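Local coordinates for DUF985 domain-containing protein (Shewanella oneidensis, PDB 1YUD) that is of unknown function but has the cupin beta-barrel fold, which in relatives often binds small molecules or metal ions, at residues 72-84 and 94-106. Sequence-based numbering, arbitrary orientation.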
loop_
_atom_site.group_PDB
_atom_site.type_symbol
_atom_site.label_atom_id
_atom_site.label_comp_id
_atom_site.label_asym_id
_atom_site.label_seq_id
_atom_site.Cartn_x
_atom_site.Cartn_y
_atom_site.Cartn_z
HETATM N N MSE A 72 5.479 4.038 3.742
HETATM C CA MSE A 72 4.583 2.996 4.146
HETATM C C MSE A 72 4.942 1.750 3.350
HETATM O O MSE A 72 5.433 1.832 2.225
HETATM C CB MSE A 72 3.134 3.433 3.923
HETATM C CG MSE A 72 2.567 4.264 5.091
HETATM SE SE MSE A 72 2.349 3.238 6.742
HETATM C CE MSE A 72 0.980 2.015 6.118
ATOM N N TRP A 73 4.738 0.589 3.951
ATOM C CA TRP A 73 5.044 -0.649 3.277
ATOM C C TRP A 73 3.809 -1.514 3.219
ATOM O O TRP A 73 3.209 -1.824 4.245
ATOM C CB TRP A 73 6.164 -1.388 4.008
ATOM C CG TRP A 73 7.538 -0.834 3.724
ATOM C CD1 TRP A 73 7.958 0.452 3.907
ATOM C CD2 TRP A 73 8.677 -1.560 3.228
ATOM N NE1 TRP A 73 9.287 0.574 3.561
ATOM C CE2 TRP A 73 9.753 -0.648 3.140
ATOM C CE3 TRP A 73 8.891 -2.896 2.853
ATOM C CZ2 TRP A 73 11.027 -1.024 2.695
ATOM C CZ3 TRP A 73 10.157 -3.272 2.412
ATOM C CH2 TRP A 73 11.210 -2.335 2.338
ATOM N N TYR A 74 3.419 -1.902 2.015
ATOM C CA TYR A 74 2.253 -2.756 1.852
ATOM C C TYR A 74 2.776 -4.115 1.411
ATOM O O TYR A 74 3.897 -4.220 0.917
ATOM C CB TYR A 74 1.317 -2.138 0.807
ATOM C CG TYR A 74 0.834 -0.768 1.233
ATOM C CD1 TYR A 74 -0.303 -0.627 2.023
ATOM C CD2 TYR A 74 1.572 0.370 0.936
ATOM C CE1 TYR A 74 -0.686 0.611 2.511
ATOM C CE2 TYR A 74 1.205 1.609 1.428
ATOM C CZ TYR A 74 0.076 1.721 2.222
ATOM O OH TYR A 74 -0.246 2.930 2.798
ATOM N N PHE A 75 1.984 -5.156 1.590
ATOM C CA PHE A 75 2.423 -6.482 1.197
ATOM C C PHE A 75 1.499 -7.059 0.135
ATOM O O PHE A 75 0.303 -7.273 0.382
ATOM C CB PHE A 75 2.442 -7.412 2.411
ATOM C CG PHE A 75 3.023 -8.756 2.125
ATOM C CD1 PHE A 75 4.406 -8.941 2.132
ATOM C CD2 PHE A 75 2.197 -9.834 1.819
ATOM C CE1 PHE A 75 4.972 -10.199 1.834
ATOM C CE2 PHE A 75 2.739 -11.090 1.517
ATOM C CZ PHE A 75 4.135 -11.272 1.528
ATOM N N HIS A 76 2.056 -7.337 -1.038
ATOM C CA HIS A 76 1.262 -7.898 -2.126
ATOM C C HIS A 76 1.283 -9.415 -2.152
ATOM O O HIS A 76 0.227 -10.066 -2.136
ATOM C CB HIS A 76 1.755 -7.369 -3.460
ATOM C CG HIS A 76 1.661 -5.885 -3.583
ATOM N ND1 HIS A 76 0.463 -5.212 -3.502
ATOM C CD2 HIS A 76 2.607 -4.946 -3.830
ATOM C CE1 HIS A 76 0.674 -3.922 -3.703
ATOM N NE2 HIS A 76 1.965 -3.734 -3.907
ATOM N N ALA A 77 2.488 -9.983 -2.189
ATOM C CA ALA A 77 2.619 -11.436 -2.229
ATOM C C ALA A 77 4.059 -11.895 -2.113
ATOM O O ALA A 77 4.990 -11.089 -2.151
ATOM C CB ALA A 77 2.003 -11.978 -3.521
ATOM N N GLY A 78 4.239 -13.203 -1.963
ATOM C CA GLY A 78 5.587 -13.723 -1.859
ATOM C C GLY A 78 6.060 -14.151 -0.480
ATOM O O GLY A 78 5.368 -14.895 0.214
ATOM N N GLN A 79 7.236 -13.661 -0.086
ATOM C CA GLN A 79 7.853 -14.033 1.184
ATOM C C GLN A 79 7.939 -12.941 2.232
ATOM O O GLN A 79 8.513 -11.888 1.992
ATOM C CB GLN A 79 9.281 -14.562 0.944
ATOM C CG GLN A 79 9.508 -16.006 1.347
ATOM C CD GLN A 79 8.902 -16.958 0.366
ATOM O OE1 GLN A 79 8.587 -18.103 0.696
ATOM N NE2 GLN A 79 8.739 -16.496 -0.863
ATOM N N SER A 80 7.401 -13.220 3.413
ATOM C CA SER A 80 7.441 -12.262 4.505
ATOM C C SER A 80 8.853 -11.683 4.580
ATOM O O SER A 80 9.827 -12.413 4.419
ATOM C CB SER A 80 7.125 -12.959 5.819
ATOM O OG SER A 80 8.309 -13.534 6.341
ATOM N N LEU A 81 8.964 -10.379 4.815
ATOM C CA LEU A 81 10.274 -9.727 4.904
ATOM C C LEU A 81 10.629 -9.413 6.352
ATOM O O LEU A 81 10.032 -9.944 7.288
ATOM C CB LEU A 81 10.277 -8.428 4.089
ATOM C CG LEU A 81 9.715 -8.535 2.668
ATOM C CD1 LEU A 81 9.782 -7.181 2.000
ATOM C CD2 LEU A 81 10.501 -9.542 1.864
ATOM N N THR A 82 11.606 -8.543 6.537
ATOM C CA THR A 82 12.009 -8.157 7.873
ATOM C C THR A 82 12.687 -6.828 7.731
ATOM O O THR A 82 13.679 -6.703 7.023
ATOM C CB THR A 82 12.976 -9.167 8.477
ATOM O OG1 THR A 82 12.335 -10.446 8.527
ATOM C CG2 THR A 82 13.371 -8.756 9.886
ATOM N N ILE A 83 12.131 -5.820 8.383
ATOM C CA ILE A 83 12.704 -4.496 8.288
ATOM C C ILE A 83 13.656 -4.281 9.443
ATOM O O ILE A 83 13.251 -4.267 10.603
ATOM C CB ILE A 83 11.618 -3.417 8.342
ATOM C CG1 ILE A 83 10.422 -3.828 7.473
ATOM C CG2 ILE A 83 12.191 -2.094 7.895
ATOM C CD1 ILE A 83 10.692 -3.804 6.003
ATOM N N TYR A 84 14.932 -4.131 9.127
ATOM C CA TYR A 84 15.925 -3.895 10.147
ATOM C C TYR A 84 16.133 -2.389 10.156
ATOM O O TYR A 84 16.502 -1.798 9.143
ATOM C CB TYR A 84 17.225 -4.633 9.808
ATOM C CG TYR A 84 17.054 -6.125 9.594
ATOM C CD1 TYR A 84 16.449 -6.615 8.447
ATOM C CD2 TYR A 84 17.496 -7.042 10.543
ATOM C CE1 TYR A 84 16.288 -7.979 8.241
ATOM C CE2 TYR A 84 17.341 -8.411 10.351
ATOM C CZ TYR A 84 16.734 -8.881 9.191
ATOM O OH TYR A 84 16.584 -10.248 8.972
ATOM N N THR A 94 13.165 -4.351 14.875
ATOM C CA THR A 94 12.754 -5.167 13.747
ATOM C C THR A 94 11.246 -5.287 13.665
ATOM O O THR A 94 10.551 -5.079 14.650
ATOM C CB THR A 94 13.351 -6.577 13.837
ATOM O OG1 THR A 94 12.800 -7.257 14.970
ATOM C CG2 THR A 94 14.854 -6.498 13.979
ATOM N N ALA A 95 10.740 -5.634 12.487
ATOM C CA ALA A 95 9.303 -5.778 12.288
ATOM C C ALA A 95 9.042 -6.879 11.271
ATOM O O ALA A 95 9.854 -7.097 10.385
ATOM C CB ALA A 95 8.735 -4.466 11.799
ATOM N N GLN A 96 7.914 -7.566 11.377
ATOM C CA GLN A 96 7.623 -8.639 10.432
ATOM C C GLN A 96 6.522 -8.346 9.426
ATOM O O GLN A 96 5.336 -8.465 9.746
ATOM C CB GLN A 96 7.252 -9.922 11.180
ATOM C CG GLN A 96 8.348 -10.455 12.073
ATOM C CD GLN A 96 9.624 -10.704 11.316
ATOM O OE1 GLN A 96 10.611 -9.970 11.470
ATOM N NE2 GLN A 96 9.613 -11.740 10.476
ATOM N N LEU A 97 6.911 -7.987 8.208
ATOM C CA LEU A 97 5.938 -7.705 7.156
ATOM C C LEU A 97 5.535 -9.049 6.573
ATOM O O LEU A 97 6.368 -9.941 6.501
ATOM C CB LEU A 97 6.565 -6.833 6.066
ATOM C CG LEU A 97 5.605 -5.899 5.327
ATOM C CD1 LEU A 97 4.905 -4.966 6.341
ATOM C CD2 LEU A 97 6.380 -5.091 4.284
ATOM N N GLY A 98 4.279 -9.212 6.168
ATOM C CA GLY A 98 3.870 -10.491 5.612
ATOM C C GLY A 98 2.429 -10.821 5.930
ATOM O O GLY A 98 1.741 -10.005 6.537
ATOM N N LEU A 99 1.979 -12.017 5.552
ATOM C CA LEU A 99 0.592 -12.428 5.766
ATOM C C LEU A 99 0.285 -13.481 6.836
ATOM O O LEU A 99 -0.822 -14.021 6.849
ATOM C CB LEU A 99 -0.009 -12.903 4.439
ATOM C CG LEU A 99 -0.322 -11.831 3.386
ATOM C CD1 LEU A 99 -0.507 -12.457 2.014
ATOM C CD2 LEU A 99 -1.569 -11.087 3.804
ATOM N N ASP A 100 1.227 -13.786 7.728
ATOM C CA ASP A 100 0.951 -14.778 8.778
ATOM C C ASP A 100 0.582 -14.068 10.074
ATOM O O ASP A 100 1.454 -13.542 10.773
ATOM C CB ASP A 100 2.161 -15.684 9.041
ATOM C CG ASP A 100 1.810 -16.884 9.931
ATOM O OD1 ASP A 100 2.735 -17.537 10.470
ATOM O OD2 ASP A 100 0.603 -17.178 10.084
ATOM N N LEU A 101 -0.709 -14.063 10.397
ATOM C CA LEU A 101 -1.179 -13.392 11.604
ATOM C C LEU A 101 -0.834 -14.171 12.866
ATOM O O LEU A 101 -0.803 -13.607 13.960
ATOM C CB LEU A 101 -2.686 -13.143 11.517
ATOM C CG LEU A 101 -3.132 -12.319 10.304
ATOM C CD1 LEU A 101 -4.639 -12.155 10.353
ATOM C CD2 LEU A 101 -2.435 -10.962 10.286
ATOM N N ALA A 102 -0.574 -15.466 12.708
ATOM C CA ALA A 102 -0.195 -16.318 13.835
ATOM C C ALA A 102 1.024 -15.675 14.509
ATOM O O ALA A 102 0.968 -15.292 15.679
ATOM C CB ALA A 102 0.154 -17.723 13.331
ATOM N N ALA A 103 2.124 -15.575 13.764
ATOM C CA ALA A 103 3.338 -14.938 14.261
ATOM C C ALA A 103 3.022 -13.451 14.206
ATOM O O ALA A 103 1.940 -13.061 13.757
ATOM C CB ALA A 103 4.514 -15.249 13.351
ATOM N N GLY A 104 3.955 -12.612 14.631
ATOM C CA GLY A 104 3.687 -11.183 14.601
ATOM C C GLY A 104 3.743 -10.525 13.232
ATOM O O GLY A 104 4.174 -9.380 13.131
ATOM N N GLU A 105 3.311 -11.225 12.184
ATOM C CA GLU A 105 3.354 -10.654 10.840
ATOM C C GLU A 105 2.160 -9.732 10.540
ATOM O O GLU A 105 1.007 -10.050 10.849
ATOM C CB GLU A 105 3.476 -11.774 9.794
ATOM C CG GLU A 105 4.927 -12.081 9.399
ATOM C CD GLU A 105 5.084 -13.378 8.609
ATOM O OE1 GLU A 105 4.401 -13.553 7.572
ATOM O OE2 GLU A 105 5.906 -14.223 9.024
ATOM N N ARG A 106 2.463 -8.582 9.936
ATOM C CA ARG A 106 1.468 -7.566 9.618
ATOM C C ARG A 106 1.632 -7.052 8.173
ATOM O O ARG A 106 2.732 -6.661 7.771
ATOM C CB ARG A 106 1.639 -6.404 10.598
ATOM C CG ARG A 106 0.351 -5.903 11.199
ATOM C CD ARG A 106 0.089 -6.467 12.586
ATOM N NE ARG A 106 0.031 -7.919 12.635
ATOM C CZ ARG A 106 -0.515 -8.591 13.641
ATOM N NH1 ARG A 106 -1.043 -7.930 14.656
ATOM N NH2 ARG A 106 -0.529 -9.916 13.637
#
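Gly98 CA sits over the centre of one face of the Phe75 ring, 3.8 Å from its centroid, a CH-pi contact. Leu99 N lies over the same face, toward the rim. Ala77 N lies over the opposite face, and Gln79 O is at the edge, in plane. With CG anti to the backbone N (chi1 -174°), the Phe75 ring is held between Gly98 and Ala77. The Leu99 side chain crosses that of Phe75 obliquely, its CD1 3.6 Å from Phe75 CE2. The Trp73 ring carries Ile83 CD1 on one face. Leu97 CD2 meets its edge, 3.6 Å from Trp73 CE3. The Tyr84 ring has Thr82 CG2 on one face.

Strands 81-84 and 94-97 run antiparallel as arms of a hairpin. Ile83 N donates to Ala95 O over a long 3.3 Å; Leu81 N to Leu97 O and Ala95 N to Ile83 O are weak. Thr82 and Gln96 lie side by side. Ser80 CB makes van der Waals contact with the Glu105 carboxylate, while Ser80 OG bonds to Asn122. Asp100 N donates to Glu105 OE1 (3.2 Å) from above the carboxylate plane, bridging the loop between them.

Trp73 and Phe75 join the second sheet to this hairpin. With its backbone bonds long or weak, side-chain packing probably does much of the holding.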